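Local atomic coordinates of cytochrome c-552/4 domain-containing protein (Ignicoccus hospitalis KIN4/I, PDB entry 4QO5), a protein that is of unassigned physiological role but, as a membrane-associated octaheme cytochrome c, probably carries electrons through its bound c-type hemes. Residues E119-K123 / S124-W128; P199-G202 / V203-N207. All blocks are in the same frame, centred on the assembly; numbering follows the deposited sequence.

Contact 1 of 2, residues E119-K123 / S124-W128; sequences EQYSK and SSKAW. With HEC (heme c), chain G.
The C-terminal end of helix 115-122 turns directly into the loop that carries an iron-binding lysine, and Tyr121 and Ser124 meet at the bend. Tyr121 O accepts two bonds from Ser124. The hydroxyl OG donates to Tyr121 O at 2.6 Å, lying in the carbonyl plane on a lone pair, while the backbone N of Ser124 reaches Tyr121 O at 2.9 Å from 57° above that plane. With chi1 at 75°, Ser124 OG sits between its own backbone N and carbonyl carbon, which brings it both to that oxygen and over one face of the Tyr121 ring, offset toward the rim. The remainder of the ring packs on the loop: CE2 of Tyr121 comes within 3.9 Å of CB of Ala127, and OH of Tyr121 lies 3.4 Å from CB of Lys126. The two side chains of Tyr121 and Lys126 cross at about a right angle. Beyond CB the lysine runs extended and bends only at its last torsion (chi4 -77°), delivering NZ to the iron of the heme at 2.2 Å; His239 supplies the second axial nitrogen. Ser125 CB approaches propionate oxygen O1A of the same heme at 3.1 Å, and its OG is hydrogen-bonded to OD1 of Asp309. A weak hydrogen bond, well off straight, runs from NE1 of Trp128 to Ser122 O at 3.1 Å. Tyr121 OH is hydrogen-bonded to Val203 O, and Gln120 OE1 is hydrogen-bonded to the backbone N of His306, an axial ligand of a different heme. The contact thus joins helix 115-122 to helix 129-134, for which Trp128 is the N-cap residue, with the lysine-ligated heme beside the connecting loop.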
# COMPACT_ATOMS: atom_id res chain seq x y z
N GLU A 119 -28.42 14.68 -14.15
CA GLU A 119 -29.47 13.71 -14.47
C GLU A 119 -28.95 12.28 -14.39
O GLU A 119 -29.61 11.40 -13.82
CB GLU A 119 -30.07 13.97 -15.86
CG GLU A 119 -30.84 15.27 -16.00
CD GLU A 119 -32.20 15.25 -15.33
OE1 GLU A 119 -32.63 14.17 -14.87
OE2 GLU A 119 -32.84 16.33 -15.26
N GLN A 120 -27.78 12.04 -14.96
CA GLN A 120 -27.17 10.71 -14.91
C GLN A 120 -26.82 10.29 -13.50
O GLN A 120 -27.20 9.20 -13.05
CB GLN A 120 -25.94 10.66 -15.80
CG GLN A 120 -26.29 10.68 -17.28
CD GLN A 120 -25.06 10.76 -18.15
OE1 GLN A 120 -23.93 10.80 -17.65
NE2 GLN A 120 -25.27 10.82 -19.46
N TYR A 121 -26.13 11.17 -12.78
CA TYR A 121 -25.71 10.87 -11.43
C TYR A 121 -26.87 10.56 -10.51
O TYR A 121 -26.79 9.64 -9.69
CB TYR A 121 -24.87 12.01 -10.86
CG TYR A 121 -24.12 11.60 -9.63
CD1 TYR A 121 -23.01 10.79 -9.73
CD2 TYR A 121 -24.54 12.00 -8.36
CE1 TYR A 121 -22.32 10.41 -8.62
CE2 TYR A 121 -23.85 11.61 -7.24
CZ TYR A 121 -22.74 10.81 -7.38
OH TYR A 121 -22.03 10.41 -6.28
N SER A 122 -27.95 11.33 -10.64
CA SER A 122 -29.07 11.25 -9.70
C SER A 122 -29.80 9.91 -9.76
O SER A 122 -30.46 9.53 -8.81
CB SER A 122 -30.04 12.40 -9.94
OG SER A 122 -30.71 12.21 -11.17
N LYS A 123 -29.66 9.20 -10.88
CA LYS A 123 -30.22 7.86 -11.04
C LYS A 123 -29.31 6.76 -10.48
O LYS A 123 -29.73 5.61 -10.34
CB LYS A 123 -30.46 7.56 -12.52
CG LYS A 123 -31.59 8.34 -13.16
CD LYS A 123 -31.49 8.22 -14.67
CE LYS A 123 -32.82 7.91 -15.32
NZ LYS A 123 -32.63 7.21 -16.63
N SER A 124 -28.07 7.10 -10.20
CA SER A 124 -27.05 6.10 -9.89
C SER A 124 -27.09 5.63 -8.43
O SER A 124 -27.57 6.34 -7.54
CB SER A 124 -25.66 6.64 -10.22
OG SER A 124 -25.23 7.59 -9.26
N SER A 125 -26.57 4.44 -8.20
CA SER A 125 -26.40 3.91 -6.85
C SER A 125 -25.56 4.83 -5.97
O SER A 125 -25.79 4.91 -4.77
CB SER A 125 -25.74 2.53 -6.91
OG SER A 125 -26.43 1.67 -7.78
N LYS A 126 -24.58 5.51 -6.58
CA LYS A 126 -23.73 6.44 -5.82
C LYS A 126 -24.56 7.55 -5.18
O LYS A 126 -24.36 7.87 -4.02
CB LYS A 126 -22.66 7.06 -6.72
CG LYS A 126 -21.49 6.11 -7.05
CD LYS A 126 -20.52 6.77 -8.02
CE LYS A 126 -19.24 5.97 -8.19
NZ LYS A 126 -18.45 6.24 -6.97
N ALA A 127 -25.49 8.12 -5.94
CA ALA A 127 -26.28 9.24 -5.43
C ALA A 127 -27.11 8.79 -4.22
O ALA A 127 -27.38 9.57 -3.30
CB ALA A 127 -27.18 9.80 -6.52
N TRP A 128 -27.51 7.53 -4.24
CA TRP A 128 -28.39 6.96 -3.23
C TRP A 128 -27.64 6.23 -2.12
O TRP A 128 -28.27 5.53 -1.30
CB TRP A 128 -29.41 6.03 -3.90
CG TRP A 128 -30.40 6.80 -4.72
CD1 TRP A 128 -30.36 7.02 -6.07
CD2 TRP A 128 -31.56 7.49 -4.23
NE1 TRP A 128 -31.44 7.80 -6.45
CE2 TRP A 128 -32.19 8.10 -5.34
CE3 TRP A 128 -32.13 7.64 -2.96
CZ2 TRP A 128 -33.35 8.85 -5.22
CZ3 TRP A 128 -33.30 8.39 -2.85
CH2 TRP A 128 -33.89 8.98 -3.97
FE HEC G . -16.99 4.67 -6.37
CHA HEC G . -19.66 2.49 -6.11
CHB HEC G . -16.20 3.38 -9.46
CHC HEC G . -14.78 7.24 -6.85
CHD HEC G . -17.46 5.69 -3.18
NA HEC G . -17.80 3.24 -7.59
C1A HEC G . -18.87 2.43 -7.24
C2A HEC G . -19.05 1.48 -8.33
C3A HEC G . -18.11 1.72 -9.26
C4A HEC G . -17.29 2.83 -8.81
CMA HEC G . -17.88 0.97 -10.59
CAA HEC G . -20.14 0.39 -8.34
CBA HEC G . -21.51 0.94 -8.75
CGA HEC G . -22.27 1.43 -7.55
O1A HEC G . -22.72 2.60 -7.59
O2A HEC G . -22.43 0.66 -6.55
NB HEC G . -15.73 5.18 -7.83
C1B HEC G . -15.59 4.55 -9.07
C2B HEC G . -14.70 5.37 -9.89
C3B HEC G . -14.37 6.46 -9.17
C4B HEC G . -14.97 6.33 -7.87
CMB HEC G . -14.35 5.03 -11.36
CAB HEC G . -13.56 7.74 -9.47
CBB HEC G . -13.48 8.22 -10.94
NC HEC G . -16.22 6.14 -5.23
C1C HEC G . -15.36 7.13 -5.62
C2C HEC G . -14.95 7.90 -4.44
C3C HEC G . -15.95 7.66 -3.57
C4C HEC G . -16.61 6.43 -3.96
CMC HEC G . -14.26 9.26 -4.71
CAC HEC G . -16.31 8.24 -2.17
CBC HEC G . -16.01 9.73 -1.87
ND HEC G . -18.35 4.14 -4.87
C1D HEC G . -18.35 4.74 -3.61
C2D HEC G . -19.42 4.20 -2.82
C3D HEC G . -20.12 3.20 -3.73
C4D HEC G . -19.40 3.24 -4.99
CMD HEC G . -19.78 4.55 -1.36
CAD HEC G . -21.37 2.36 -3.39
CBD HEC G . -22.61 3.09 -3.88
CGD HEC G . -23.81 2.19 -3.64
O1D HEC G . -23.95 1.16 -4.35
O2D HEC G . -24.63 2.52 -2.73

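Contact 2 of 2, residues P199-G202 / V203-N207; sequences PNHG and VGRVN. With HEC (heme c), chain I.
Arg205 and Asn200 meet through a side-chain-to-backbone bond. NH1 of Arg205 donates to Asn200 O at 2.9 Å, nearly straight (162°) and in both the carbonyl and the guanidinium plane. The Arg205 chain starts extended (CG anti to the backbone N, chi1 -176°), then turns at chi3 (74°), which brings the guanidinium edge, at NH1, up to Asn200 O. Its other nitrogens grip one oxygen side-on: NE of Arg205 lies 2.7 Å and NH2 of Arg205 2.9 Å from Asn207 OD1. NH1 also donates to a propionate oxygen of a heme c other than the one His201 holds.

Two turns shape the bend, one closed by a side chain and one by the backbone. Asn200 OD1 accepts from Gly202 N at 3.0 Å, an Asx turn, while the ND2 end of this amide donates to Leu168 O. A type I beta turn from Gly202 to Arg205 follows, closed by Arg205 N on Gly202 O at 3.2 Å.

ND1 of His201 donates to propionate oxygen O1A of its own heme at 2.7 Å, and O1D of the other propionate sits 3.7 Å above the centre of the His201 ring. CD2 of His201 flanks NH1 of Arg205 at the guanidinium edge.

A leucine in place of Arg205 would offer no N-H groups, and Asn200 O, Asn207 OD1 and the second heme's propionate would probably each lose a donor. One short loop thus donates to propionates of two different hemes, through His201 to one and Arg205 to the other, and the guanidinium probably helps to offset their charge.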
# COMPACT_ATOMS: atom_id res chain seq x y z
N PRO A 199 -17.93 19.36 7.11
CA PRO A 199 -17.42 18.66 5.92
C PRO A 199 -17.75 17.18 5.81
O PRO A 199 -17.68 16.41 6.77
CB PRO A 199 -15.89 18.85 6.02
CG PRO A 199 -15.62 19.19 7.44
CD PRO A 199 -16.83 20.01 7.84
N ASN A 200 -18.13 16.81 4.59
CA ASN A 200 -18.25 15.43 4.17
C ASN A 200 -18.34 15.47 2.67
O ASN A 200 -18.99 16.36 2.14
CB ASN A 200 -19.52 14.78 4.71
CG ASN A 200 -19.75 13.39 4.12
OD1 ASN A 200 -20.43 13.24 3.10
ND2 ASN A 200 -19.16 12.39 4.75
N HIS A 201 -17.69 14.52 1.99
CA HIS A 201 -17.80 14.47 0.53
C HIS A 201 -18.01 13.06 0.00
O HIS A 201 -17.48 12.70 -1.04
CB HIS A 201 -16.59 15.17 -0.11
CG HIS A 201 -16.37 16.55 0.44
ND1 HIS A 201 -15.65 16.77 1.60
CD2 HIS A 201 -16.84 17.76 0.04
CE1 HIS A 201 -15.67 18.07 1.88
NE2 HIS A 201 -16.38 18.69 0.95
N GLY A 202 -18.78 12.26 0.74
CA GLY A 202 -19.13 10.93 0.28
C GLY A 202 -20.10 11.03 -0.89
O GLY A 202 -20.82 12.02 -1.04
N VAL A 203 -20.15 9.99 -1.72
CA VAL A 203 -20.88 10.08 -2.98
C VAL A 203 -22.39 10.28 -2.84
O VAL A 203 -23.00 10.86 -3.73
CB VAL A 203 -20.61 8.87 -3.89
CG1 VAL A 203 -19.15 8.89 -4.32
CG2 VAL A 203 -20.95 7.58 -3.14
N GLY A 204 -22.98 9.79 -1.75
CA GLY A 204 -24.41 9.93 -1.52
C GLY A 204 -24.76 10.99 -0.49
O GLY A 204 -25.79 10.89 0.18
N ARG A 205 -23.90 12.00 -0.33
CA ARG A 205 -24.16 13.05 0.67
C ARG A 205 -25.55 13.68 0.46
O ARG A 205 -25.92 14.01 -0.67
CB ARG A 205 -23.11 14.15 0.59
CG ARG A 205 -23.26 15.24 1.70
CD ARG A 205 -22.17 16.27 1.52
NE ARG A 205 -22.45 17.11 0.36
CZ ARG A 205 -21.53 17.72 -0.38
NH1 ARG A 205 -20.22 17.57 -0.13
NH2 ARG A 205 -21.92 18.48 -1.39
N VAL A 206 -26.31 13.81 1.54
CA VAL A 206 -27.65 14.42 1.45
C VAL A 206 -27.52 15.91 1.77
O VAL A 206 -27.30 16.29 2.91
CB VAL A 206 -28.65 13.73 2.39
CG1 VAL A 206 -30.06 14.31 2.21
CG2 VAL A 206 -28.64 12.22 2.15
N ASN A 207 -27.64 16.73 0.74
CA ASN A 207 -27.34 18.15 0.84
C ASN A 207 -28.46 18.94 1.49
O ASN A 207 -29.59 18.45 1.58
CB ASN A 207 -27.03 18.68 -0.56
CG ASN A 207 -25.79 18.06 -1.13
OD1 ASN A 207 -24.69 18.30 -0.64
ND2 ASN A 207 -25.96 17.24 -2.16
FE HEC I . -7.97 20.39 3.45
CHA HEC I . -10.11 18.58 1.51
CHB HEC I . -9.73 19.44 6.27
CHC HEC I . -5.61 21.81 5.45
CHD HEC I . -6.70 21.95 0.75
NA HEC I . -9.57 19.23 3.81
C1A HEC I . -10.33 18.54 2.86
C2A HEC I . -11.36 17.77 3.54
C3A HEC I . -11.24 18.04 4.84
C4A HEC I . -10.14 18.94 5.04
CMA HEC I . -12.12 17.45 5.97
CAA HEC I . -12.43 16.85 2.88
CBA HEC I . -11.91 15.40 2.84
CGA HEC I . -13.00 14.39 2.58
O1A HEC I . -14.20 14.76 2.61
O2A HEC I . -12.68 13.19 2.35
NB HEC I . -7.74 20.63 5.47
C1B HEC I . -8.51 20.04 6.45
C2B HEC I . -7.84 20.14 7.72
C3B HEC I . -6.68 20.77 7.49
C4B HEC I . -6.62 21.12 6.09
CMB HEC I . -8.48 19.53 8.99
CAB HEC I . -5.46 21.08 8.42
CBB HEC I . -5.35 20.25 9.73
NC HEC I . -6.51 21.63 3.17
C1C HEC I . -5.59 22.08 4.11
C2C HEC I . -4.67 23.00 3.48
C3C HEC I . -4.87 22.83 2.16
C4C HEC I . -6.10 22.12 1.97
CMC HEC I . -3.40 23.45 4.24
CAC HEC I . -4.19 23.37 0.88
CBC HEC I . -2.67 23.57 0.95
ND HEC I . -8.35 20.29 1.46
C1D HEC I . -7.71 21.08 0.50
C2D HEC I . -8.27 20.81 -0.80
C3D HEC I . -9.32 19.76 -0.54
C4D HEC I . -9.31 19.49 0.86
CMD HEC I . -7.86 21.46 -2.14
CAD HEC I . -10.22 19.10 -1.60
CBD HEC I . -11.60 19.74 -1.46
CGD HEC I . -12.67 18.75 -1.88
O1D HEC I . -13.04 17.88 -1.05
O2D HEC I . -13.18 18.83 -3.03

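How the contacts relate
Both contacts are local bends beside hemes, with centres about 13 Å apart, and they touch each other, Lys126 O packing on Val203 CG2 at 3.5 Å. Contact 2 is wholly buried, whereas contact 1 is partly buried, with Glu119 and Lys123 exposed. In contact 1 a lysine coordinates iron directly. Contact 2 lies in the loop between strand 188-196 and helix 226-229, where its side chains address propionates and not the metal. A serine and an aromatic ring carry the first; asparagine, arginine and histidine carry the second. Val203 also rests on Ala129 of helix 129-134, so both meet that helix.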